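Local structure of 1-pyrroline-5-carboxylate dehydrogenase (Thermus thermophilus, 1UZB) at residues 248-262 against 276-290. The protein probably catalyses the NAD(P)-dependent oxidation of the semialdehyde form of 1-pyrroline-5-carboxylate to glutamate, as in other aldehyde dehydrogenases of this type. Numbering follows the deposited sequence.
Sequences VEHPRIRFINFTGSL and APGQTWFKRAYVETG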
ATOM      1  N   VAL A 248      12.386 -23.741  35.301  1.00  7.36           N
ATOM      2  CA  VAL A 248      13.422 -23.416  34.330  1.00  7.07           C
ATOM      3  C   VAL A 248      14.138 -24.666  33.816  1.00  8.22           C
ATOM      4  O   VAL A 248      14.449 -24.764  32.629  1.00  9.14           O
ATOM      5  CB  VAL A 248      14.459 -22.442  34.938  1.00  8.62           C
ATOM      6  CG1 VAL A 248      15.695 -22.365  34.053  1.00  9.48           C
ATOM      7  CG2 VAL A 248      13.834 -21.057  35.095  1.00  9.72           C
ATOM      8  N   GLU A 249      14.384 -25.624  34.707  1.00  9.46           N
ATOM      9  CA  GLU A 249      15.088 -26.856  34.348  1.00 10.52           C
ATOM     10  C   GLU A 249      14.173 -28.007  33.922  1.00  9.44           C
ATOM     11  O   GLU A 249      14.648 -29.074  33.531  1.00 10.77           O
ATOM     12  CB  GLU A 249      15.949 -27.319  35.528  1.00 13.59           C
ATOM     13  CG  GLU A 249      16.946 -26.280  36.021  1.00 17.59           C
ATOM     14  CD  GLU A 249      17.722 -26.743  37.241  1.00 20.84           C
ATOM     15  OE1 GLU A 249      17.083 -27.109  38.252  1.00 23.96           O
ATOM     16  OE2 GLU A 249      18.970 -26.734  37.194  1.00 24.28           O
ATOM     17  N   HIS A 250      12.867 -27.783  33.983  1.00  8.26           N
ATOM     18  CA  HIS A 250      11.887 -28.807  33.640  1.00  8.25           C
ATOM     19  C   HIS A 250      11.932 -29.205  32.165  1.00  8.87           C
ATOM     20  O   HIS A 250      12.022 -28.352  31.281  1.00  8.19           O
ATOM     21  CB  HIS A 250      10.489 -28.303  34.002  1.00  8.57           C
ATOM     22  CG  HIS A 250       9.484 -29.389  34.226  1.00  7.94           C
ATOM     23  ND1 HIS A 250       9.057 -30.233  33.222  1.00  7.42           N
ATOM     24  CD2 HIS A 250       8.807 -29.756  35.340  1.00  9.70           C
ATOM     25  CE1 HIS A 250       8.161 -31.072  33.709  1.00  9.24           C
ATOM     26  NE2 HIS A 250       7.990 -30.804  34.991  1.00 10.10           N
ATOM     27  N   PRO A 251      11.875 -30.514  31.876  1.00  8.04           N
ATOM     28  CA  PRO A 251      11.913 -30.936  30.473  1.00  8.17           C
ATOM     29  C   PRO A 251      10.669 -30.519  29.691  1.00  7.80           C
ATOM     30  O   PRO A 251      10.701 -30.452  28.463  1.00  9.59           O
ATOM     31  CB  PRO A 251      12.050 -32.455  30.572  1.00  8.25           C
ATOM     32  CG  PRO A 251      11.348 -32.775  31.861  1.00  8.05           C
ATOM     33  CD  PRO A 251      11.837 -31.680  32.778  1.00  8.52           C
ATOM     34  N   ARG A 252       9.584 -30.220  30.401  1.00  7.82           N
ATOM     35  CA  ARG A 252       8.337 -29.834  29.747  1.00  8.39           C
ATOM     36  C   ARG A 252       8.033 -28.335  29.708  1.00  7.15           C
ATOM     37  O   ARG A 252       6.913 -27.932  29.387  1.00  8.66           O
ATOM     38  CB  ARG A 252       7.163 -30.587  30.377  1.00 10.47           C
ATOM     39  CG  ARG A 252       7.248 -32.098  30.215  1.00 15.53           C
ATOM     40  CD  ARG A 252       7.253 -32.500  28.747  1.00 20.42           C
ATOM     41  NE  ARG A 252       6.031 -32.087  28.062  1.00 25.94           N
ATOM     42  CZ  ARG A 252       5.773 -32.328  26.781  1.00 27.27           C
ATOM     43  NH1 ARG A 252       6.651 -32.985  26.037  1.00 28.98           N
ATOM     44  NH2 ARG A 252       4.634 -31.910  26.242  1.00 28.54           N
ATOM     45  N   ILE A 253       9.013 -27.510  30.055  1.00  6.71           N
ATOM     46  CA  ILE A 253       8.834 -26.063  29.975  1.00  5.93           C
ATOM     47  C   ILE A 253       9.392 -25.679  28.603  1.00  6.01           C
ATOM     48  O   ILE A 253      10.542 -25.985  28.279  1.00  6.35           O
ATOM     49  CB  ILE A 253       9.578 -25.335  31.124  1.00  5.84           C
ATOM     50  CG1 ILE A 253       8.649 -25.230  32.335  1.00  6.65           C
ATOM     51  CG2 ILE A 253      10.038 -23.949  30.683  1.00  6.72           C
ATOM     52  CD1 ILE A 253       7.466 -24.281  32.138  1.00  8.46           C
ATOM     53  N   ARG A 254       8.565 -25.027  27.790  1.00  5.23           N
ATOM     54  CA  ARG A 254       8.959 -24.660  26.430  1.00  5.27           C
ATOM     55  C   ARG A 254       9.789 -23.390  26.298  1.00  4.51           C
ATOM     56  O   ARG A 254      10.674 -23.304  25.445  1.00  5.71           O
ATOM     57  CB  ARG A 254       7.712 -24.542  25.546  1.00  6.65           C
ATOM     58  CG  ARG A 254       8.009 -24.342  24.063  1.00  5.52           C
ATOM     59  CD  ARG A 254       8.648 -25.583  23.470  1.00  5.44           C
ATOM     60  NE  ARG A 254       9.133 -25.425  22.100  1.00  7.14           N
ATOM     61  CZ  ARG A 254      10.282 -24.843  21.774  1.00  6.31           C
ATOM     62  NH1 ARG A 254      10.645 -24.765  20.501  1.00  8.50           N
ATOM     63  NH2 ARG A 254      11.072 -24.335  22.714  1.00  7.39           N
ATOM     64  N   PHE A 255       9.491 -22.396  27.124  1.00  4.90           N
ATOM     65  CA  PHE A 255      10.226 -21.143  27.079  1.00  4.90           C
ATOM     66  C   PHE A 255      10.260 -20.495  28.442  1.00  5.31           C
ATOM     67  O   PHE A 255       9.454 -20.815  29.316  1.00  5.87           O
ATOM     68  CB  PHE A 255       9.602 -20.170  26.066  1.00  5.51           C
ATOM     69  CG  PHE A 255       8.175 -19.784  26.373  1.00  5.86           C
ATOM     70  CD1 PHE A 255       7.116 -20.510  25.842  1.00  5.57           C
ATOM     71  CD2 PHE A 255       7.889 -18.693  27.196  1.00  5.69           C
ATOM     72  CE1 PHE A 255       5.795 -20.161  26.121  1.00  6.70           C
ATOM     73  CE2 PHE A 255       6.570 -18.337  27.480  1.00  6.36           C
ATOM     74  CZ  PHE A 255       5.521 -19.072  26.941  1.00  6.88           C
ATOM     75  N   ILE A 256      11.195 -19.570  28.606  1.00  5.43           N
ATOM     76  CA  ILE A 256      11.362 -18.852  29.858  1.00  6.72           C
ATOM     77  C   ILE A 256      11.474 -17.372  29.532  1.00  6.58           C
ATOM     78  O   ILE A 256      12.279 -16.982  28.691  1.00  7.20           O
ATOM     79  CB  ILE A 256      12.654 -19.292  30.576  1.00  6.67           C
ATOM     80  CG1 ILE A 256      12.615 -20.797  30.841  1.00  8.76           C
ATOM     81  CG2 ILE A 256      12.819 -18.534  31.883  1.00  9.89           C
ATOM     82  CD1 ILE A 256      13.993 -21.433  30.905  1.00 11.04           C
ATOM     83  N   ASN A 257      10.645 -16.559  30.177  1.00  6.23           N
ATOM     84  CA  ASN A 257      10.676 -15.118  29.975  1.00  6.33           C
ATOM     85  C   ASN A 257      11.082 -14.560  31.338  1.00  6.83           C
ATOM     86  O   ASN A 257      10.348 -14.697  32.318  1.00  7.18           O
ATOM     87  CB  ASN A 257       9.293 -14.617  29.546  1.00  6.89           C
ATOM     88  CG  ASN A 257       9.345 -13.260  28.866  1.00  6.17           C
ATOM     89  OD1 ASN A 257      10.420 -12.741  28.557  1.00  8.68           O
ATOM     90  ND2 ASN A 257       8.175 -12.682  28.622  1.00  7.41           N
ATOM     91  N   PHE A 258      12.261 -13.952  31.396  1.00  6.20           N
ATOM     92  CA  PHE A 258      12.796 -13.434  32.647  1.00  6.29           C
ATOM     93  C   PHE A 258      13.273 -11.995  32.603  1.00  7.60           C
ATOM     94  O   PHE A 258      13.864 -11.549  31.620  1.00  7.09           O
ATOM     95  CB  PHE A 258      13.972 -14.314  33.088  1.00  6.65           C
ATOM     96  CG  PHE A 258      14.784 -13.735  34.215  1.00  6.51           C
ATOM     97  CD1 PHE A 258      14.385 -13.904  35.535  1.00  7.75           C
ATOM     98  CD2 PHE A 258      15.957 -13.030  33.952  1.00  6.44           C
ATOM     99  CE1 PHE A 258      15.143 -13.382  36.581  1.00  9.02           C
ATOM    100  CE2 PHE A 258      16.726 -12.500  34.992  1.00  7.18           C
ATOM    101  CZ  PHE A 258      16.317 -12.678  36.307  1.00  7.63           C
ATOM    102  N   THR A 259      13.012 -11.282  33.694  1.00  7.56           N
ATOM    103  CA  THR A 259      13.466  -9.909  33.860  1.00  8.84           C
ATOM    104  C   THR A 259      13.916  -9.833  35.314  1.00  8.30           C
ATOM    105  O   THR A 259      13.137 -10.111  36.226  1.00  9.20           O
ATOM    106  CB  THR A 259      12.349  -8.876  33.602  1.00 10.06           C
ATOM    107  OG1 THR A 259      11.902  -8.984  32.244  1.00 10.76           O
ATOM    108  CG2 THR A 259      12.877  -7.463  33.832  1.00 11.35           C
ATOM    109  N   GLY A 260      15.182  -9.488  35.517  1.00  7.56           N
ATOM    110  CA  GLY A 260      15.731  -9.397  36.858  1.00  8.68           C
ATOM    111  C   GLY A 260      17.232  -9.170  36.833  1.00  8.29           C
ATOM    112  O   GLY A 260      17.767  -8.605  35.877  1.00  9.43           O
ATOM    113  N   SER A 261      17.918  -9.630  37.876  1.00  8.63           N
ATOM    114  CA  SER A 261      19.361  -9.445  37.985  1.00 10.00           C
ATOM    115  C   SER A 261      20.177 -10.275  37.002  1.00  8.45           C
ATOM    116  O   SER A 261      19.751 -11.341  36.547  1.00  8.54           O
ATOM    117  CB  SER A 261      19.831  -9.774  39.403  1.00 11.47           C
ATOM    118  OG  SER A 261      19.766 -11.169  39.635  1.00 14.37           O
ATOM    119  N   LEU A 262      21.367  -9.778  36.690  1.00  8.43           N
ATOM    120  CA  LEU A 262      22.266 -10.464  35.776  1.00  8.23           C
ATOM    121  C   LEU A 262      22.691 -11.808  36.359  1.00  9.20           C
ATOM    122  O   LEU A 262      22.804 -12.798  35.641  1.00  8.86           O
ATOM    123  CB  LEU A 262      23.499  -9.599  35.508  1.00  8.74           C
ATOM    124  CG  LEU A 262      24.603 -10.230  34.655  1.00  7.84           C
ATOM    125  CD1 LEU A 262      24.041 -10.650  33.304  1.00  8.63           C
ATOM    126  CD2 LEU A 262      25.738  -9.238  34.476  1.00  8.80           C
ATOM    127  N   ALA A 276      17.191 -31.224  29.394  1.00 10.76           N
ATOM    128  CA  ALA A 276      16.793 -31.964  30.584  1.00 11.41           C
ATOM    129  C   ALA A 276      16.402 -33.367  30.137  1.00 11.87           C
ATOM    130  O   ALA A 276      16.013 -33.572  28.990  1.00  9.94           O
ATOM    131  CB  ALA A 276      15.615 -31.280  31.263  1.00 10.84           C
ATOM    132  N   PRO A 277      16.510 -34.358  31.032  1.00 12.32           N
ATOM    133  CA  PRO A 277      16.145 -35.725  30.652  1.00 12.78           C
ATOM    134  C   PRO A 277      14.721 -35.821  30.105  1.00 10.96           C
ATOM    135  O   PRO A 277      13.766 -35.420  30.771  1.00 11.39           O
ATOM    136  CB  PRO A 277      16.321 -36.499  31.956  1.00 13.06           C
ATOM    137  CG  PRO A 277      17.458 -35.772  32.613  1.00 15.34           C
ATOM    138  CD  PRO A 277      17.087 -34.324  32.388  1.00 13.87           C
ATOM    139  N   GLY A 278      14.588 -36.346  28.890  1.00 10.32           N
ATOM    140  CA  GLY A 278      13.279 -36.493  28.274  1.00  9.96           C
ATOM    141  C   GLY A 278      12.803 -35.290  27.476  1.00  9.06           C
ATOM    142  O   GLY A 278      11.773 -35.355  26.812  1.00  9.71           O
ATOM    143  N   GLN A 279      13.555 -34.194  27.533  1.00  8.88           N
ATOM    144  CA  GLN A 279      13.197 -32.970  26.822  1.00  8.78           C
ATOM    145  C   GLN A 279      13.224 -33.193  25.309  1.00  7.89           C
ATOM    146  O   GLN A 279      14.149 -33.812  24.783  1.00  8.35           O
ATOM    147  CB  GLN A 279      14.173 -31.867  27.221  1.00  7.31           C
ATOM    148  CG  GLN A 279      13.792 -30.467  26.789  1.00  6.74           C
ATOM    149  CD  GLN A 279      14.755 -29.448  27.354  1.00  8.08           C
ATOM    150  OE1 GLN A 279      14.997 -29.419  28.565  1.00  7.42           O
ATOM    151  NE2 GLN A 279      15.320 -28.613  26.490  1.00  7.74           N
ATOM    152  N   THR A 280      12.218 -32.669  24.611  1.00  7.93           N
ATOM    153  CA  THR A 280      12.120 -32.853  23.165  1.00  8.58           C
ATOM    154  C   THR A 280      12.172 -31.576  22.329  1.00  7.54           C
ATOM    155  O   THR A 280      11.592 -31.511  21.242  1.00  8.76           O
ATOM    156  CB  THR A 280      10.834 -33.617  22.803  1.00 10.44           C
ATOM    157  OG1 THR A 280       9.702 -32.919  23.332  1.00 12.99           O
ATOM    158  CG2 THR A 280      10.874 -35.027  23.381  1.00 12.53           C
ATOM    159  N   TRP A 281      12.867 -30.564  22.831  1.00  7.10           N
ATOM    160  CA  TRP A 281      13.008 -29.311  22.101  1.00  6.19           C
ATOM    161  C   TRP A 281      14.151 -28.488  22.652  1.00  6.42           C
ATOM    162  O   TRP A 281      14.703 -28.798  23.712  1.00  7.28           O
ATOM    163  CB  TRP A 281      11.718 -28.479  22.177  1.00  6.35           C
ATOM    164  CG  TRP A 281      11.210 -28.231  23.575  1.00  5.91           C
ATOM    165  CD1 TRP A 281      11.842 -27.553  24.584  1.00  6.67           C
ATOM    166  CD2 TRP A 281       9.953 -28.658  24.108  1.00  5.73           C
ATOM    167  NE1 TRP A 281      11.050 -27.534  25.712  1.00  6.51           N
ATOM    168  CE2 TRP A 281       9.886 -28.206  25.445  1.00  6.21           C
ATOM    169  CE3 TRP A 281       8.874 -29.379  23.584  1.00  7.14           C
ATOM    170  CZ2 TRP A 281       8.779 -28.454  26.265  1.00  6.54           C
ATOM    171  CZ3 TRP A 281       7.773 -29.625  24.402  1.00  7.94           C
ATOM    172  CH2 TRP A 281       7.736 -29.163  25.727  1.00  8.33           C
ATOM    173  N   PHE A 282      14.514 -27.449  21.911  1.00  6.35           N
ATOM    174  CA  PHE A 282      15.552 -26.529  22.337  1.00  6.48           C
ATOM    175  C   PHE A 282      14.786 -25.375  22.978  1.00  6.53           C
ATOM    176  O   PHE A 282      14.020 -24.675  22.313  1.00  6.07           O
ATOM    177  CB  PHE A 282      16.366 -26.026  21.138  1.00  6.74           C
ATOM    178  CG  PHE A 282      17.274 -27.064  20.539  1.00  6.17           C
ATOM    179  CD1 PHE A 282      16.799 -27.989  19.613  1.00  6.73           C
ATOM    180  CD2 PHE A 282      18.610 -27.126  20.922  1.00  6.54           C
ATOM    181  CE1 PHE A 282      17.644 -28.961  19.079  1.00  7.90           C
ATOM    182  CE2 PHE A 282      19.461 -28.091  20.397  1.00  7.51           C
ATOM    183  CZ  PHE A 282      18.980 -29.012  19.473  1.00  6.90           C
ATOM    184  N   LYS A 283      14.969 -25.194  24.278  1.00  6.51           N
ATOM    185  CA  LYS A 283      14.283 -24.133  25.002  1.00  6.34           C
ATOM    186  C   LYS A 283      14.669 -22.732  24.568  1.00  6.47           C
ATOM    187  O   LYS A 283      15.822 -22.464  24.226  1.00  7.94           O
ATOM    188  CB  LYS A 283      14.568 -24.240  26.499  1.00  8.12           C
ATOM    189  CG  LYS A 283      13.933 -25.415  27.185  1.00  8.14           C
ATOM    190  CD  LYS A 283      14.403 -25.492  28.626  1.00  9.36           C
ATOM    191  CE  LYS A 283      13.644 -26.559  29.379  1.00  8.34           C
ATOM    192  NZ  LYS A 283      14.228 -26.788  30.727  1.00  7.99           N
ATOM    193  N   ARG A 284      13.690 -21.835  24.591  1.00  6.31           N
ATOM    194  CA  ARG A 284      13.947 -20.443  24.281  1.00  6.38           C
ATOM    195  C   ARG A 284      13.930 -19.729  25.622  1.00  6.15           C
ATOM    196  O   ARG A 284      13.056 -19.973  26.452  1.00  6.57           O
ATOM    197  CB  ARG A 284      12.864 -19.864  23.374  1.00  6.23           C
ATOM    198  CG  ARG A 284      12.870 -20.434  21.974  1.00  6.07           C
ATOM    199  CD  ARG A 284      11.985 -19.612  21.060  1.00  7.05           C
ATOM    200  NE  ARG A 284      11.883 -20.222  19.738  1.00  6.94           N
ATOM    201  CZ  ARG A 284      11.168 -19.721  18.738  1.00  6.18           C
ATOM    202  NH1 ARG A 284      10.489 -18.593  18.900  1.00  7.46           N
ATOM    203  NH2 ARG A 284      11.123 -20.358  17.576  1.00  8.47           N
ATOM    204  N   ALA A 285      14.919 -18.873  25.841  1.00  7.01           N
ATOM    205  CA  ALA A 285      15.013 -18.112  27.078  1.00  6.82           C
ATOM    206  C   ALA A 285      15.268 -16.660  26.728  1.00  6.88           C
ATOM    207  O   ALA A 285      16.250 -16.336  26.051  1.00  8.85           O
ATOM    208  CB  ALA A 285      16.143 -18.649  27.947  1.00  8.87           C
ATOM    209  N   TYR A 286      14.371 -15.792  27.177  1.00  6.65           N
ATOM    210  CA  TYR A 286      14.492 -14.365  26.931  1.00  6.96           C
ATOM    211  C   TYR A 286      14.791 -13.729  28.273  1.00  7.88           C
ATOM    212  O   TYR A 286      14.079 -13.960  29.247  1.00  8.15           O
ATOM    213  CB  TYR A 286      13.185 -13.832  26.335  1.00  8.14           C
ATOM    214  CG  TYR A 286      12.363 -14.864  25.581  0.50  6.20           C
ATOM    215  CD1 TYR A 286      11.393 -15.622  26.234  0.50  8.05           C
ATOM    216  CD2 TYR A 286      12.557 -15.084  24.217  0.50  6.11           C
ATOM    217  CE1 TYR A 286      10.636 -16.572  25.549  0.50  7.19           C
ATOM    218  CE2 TYR A 286      11.803 -16.031  23.522  0.50  5.61           C
ATOM    219  CZ  TYR A 286      10.841 -16.771  24.194  0.50  4.75           C
ATOM    220  OH  TYR A 286      10.072 -17.695  23.518  0.50  4.48           O
ATOM    221  N   VAL A 287      15.870 -12.955  28.336  1.00  8.39           N
ATOM    222  CA  VAL A 287      16.251 -12.327  29.589  1.00 10.21           C
ATOM    223  C   VAL A 287      16.600 -10.845  29.462  1.00  9.44           C
ATOM    224  O   VAL A 287      17.258 -10.425  28.509  1.00 11.89           O
ATOM    225  CB  VAL A 287      17.457 -13.067  30.223  1.00 10.19           C
ATOM    226  CG1 VAL A 287      17.132 -14.547  30.397  1.00 12.91           C
ATOM    227  CG2 VAL A 287      18.690 -12.897  29.353  1.00 13.32           C
ATOM    228  N   GLU A 288      16.120 -10.054  30.419  1.00  9.48           N
ATOM    229  CA  GLU A 288      16.407  -8.620  30.493  1.00  9.97           C
ATOM    230  C   GLU A 288      17.105  -8.559  31.842  1.00  8.18           C
ATOM    231  O   GLU A 288      16.483  -8.806  32.878  1.00  9.11           O
ATOM    232  CB  GLU A 288      15.113  -7.798  30.497  1.00 12.09           C
ATOM    233  CG  GLU A 288      15.302  -6.300  30.258  0.50 11.46           C
ATOM    234  CD  GLU A 288      15.350  -5.483  31.540  0.50 10.97           C
ATOM    235  OE1 GLU A 288      16.367  -5.546  32.267  0.50 10.68           O
ATOM    236  OE2 GLU A 288      14.359  -4.779  31.822  0.50  9.66           O
ATOM    237  N   THR A 289      18.392  -8.224  31.823  1.00  7.38           N
ATOM    238  CA  THR A 289      19.214  -8.250  33.025  1.00  9.13           C
ATOM    239  C   THR A 289      19.818  -6.977  33.612  1.00 10.06           C
ATOM    240  O   THR A 289      20.893  -7.029  34.216  1.00 11.25           O
ATOM    241  CB  THR A 289      20.343  -9.264  32.813  1.00  9.24           C
ATOM    242  OG1 THR A 289      20.913  -9.060  31.512  1.00  8.18           O
ATOM    243  CG2 THR A 289      19.801 -10.683  32.891  1.00  9.87           C
ATOM    244  N   GLY A 290      19.145  -5.849  33.439  1.00  9.87           N
ATOM    245  CA  GLY A 290      19.639  -4.607  34.012  1.00  8.65           C
ATOM    246  C   GLY A 290      20.726  -3.882  33.249  1.00  7.37           C
ATOM    247  O   GLY A 290      21.027  -4.214  32.105  1.00  7.36           O
TER
HETATM  248  O   HOH W   1       9.984 -31.630  26.115  1.00  8.91           O
HETATM  249  O   HOH W   2       9.287 -34.285  27.273  1.00 19.77           O
HETATM  250  O   HOH W   3      13.397 -24.108  19.751  1.00 10.48           O
HETATM  251  O   HOH W   4      16.509  -6.464  35.343  1.00 31.82           O
HETATM  252  O   HOH W   5      22.179  -6.646  36.572  1.00 12.54           O
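The guanidinium of Arg254 lies flat on Trp281, shifted toward its CG and CB end, with its plane 14° from that of the indole. The cation-pi contact is off-centre. Arg254 CD sits over the five-membered ring, 3.4 Å from Trp281 CD2. A bend at chi2 (67°) folds the arginine chain onto the ring. Arg254 NH2 also donates to Phe282 O at 3.0 Å, and water 3 links Arg254 NH1 to the same carbonyl. In turn, Trp281 NE1 donates to Ile253 O at 3.0 Å, which fixes the indole's rotation. The far end of the indole meets Arg252, whose guanidinium has Trp281 CH2 over one face, its plane 51° from the ring. Lys283 runs extended alongside, and its NZ reaches two backbone carbonyls, Val248 O and His250 O, each at 2.8 Å. The buried ammonium thus ties the end of helix 242-248 and the turn His250 to Ile253 to the residue just before strand 284-288.

Strands 255-259 and 284-288 then run parallel. With helix 262-272 they form a beta-alpha-beta unit in the Rossmann-like sheet of the aldehyde dehydrogenase family. Backbone bonds cross in both directions, from Ile256 N to Arg284 O through to Gly260 N to Glu288 O. Phe258 and Val287 share the face covered by this helix; Phe258 CD2 is 4.0 Å from Val287 CB. Tyr286 and Asn257 lie on the other face, where Asn257 OD1 is 3.7 Å from Tyr286 CB. Asn257 ND2 is bonded to Tyr502 OH and Met193 O. Glu288, in the conformer given, packs beside Thr259. It touches Cys322, which by family resemblance is consistent with the catalytic cysteine. Tyr269 of a second subunit hydrogen-bonds Lys283 O and meets Phe282 edge-to-face.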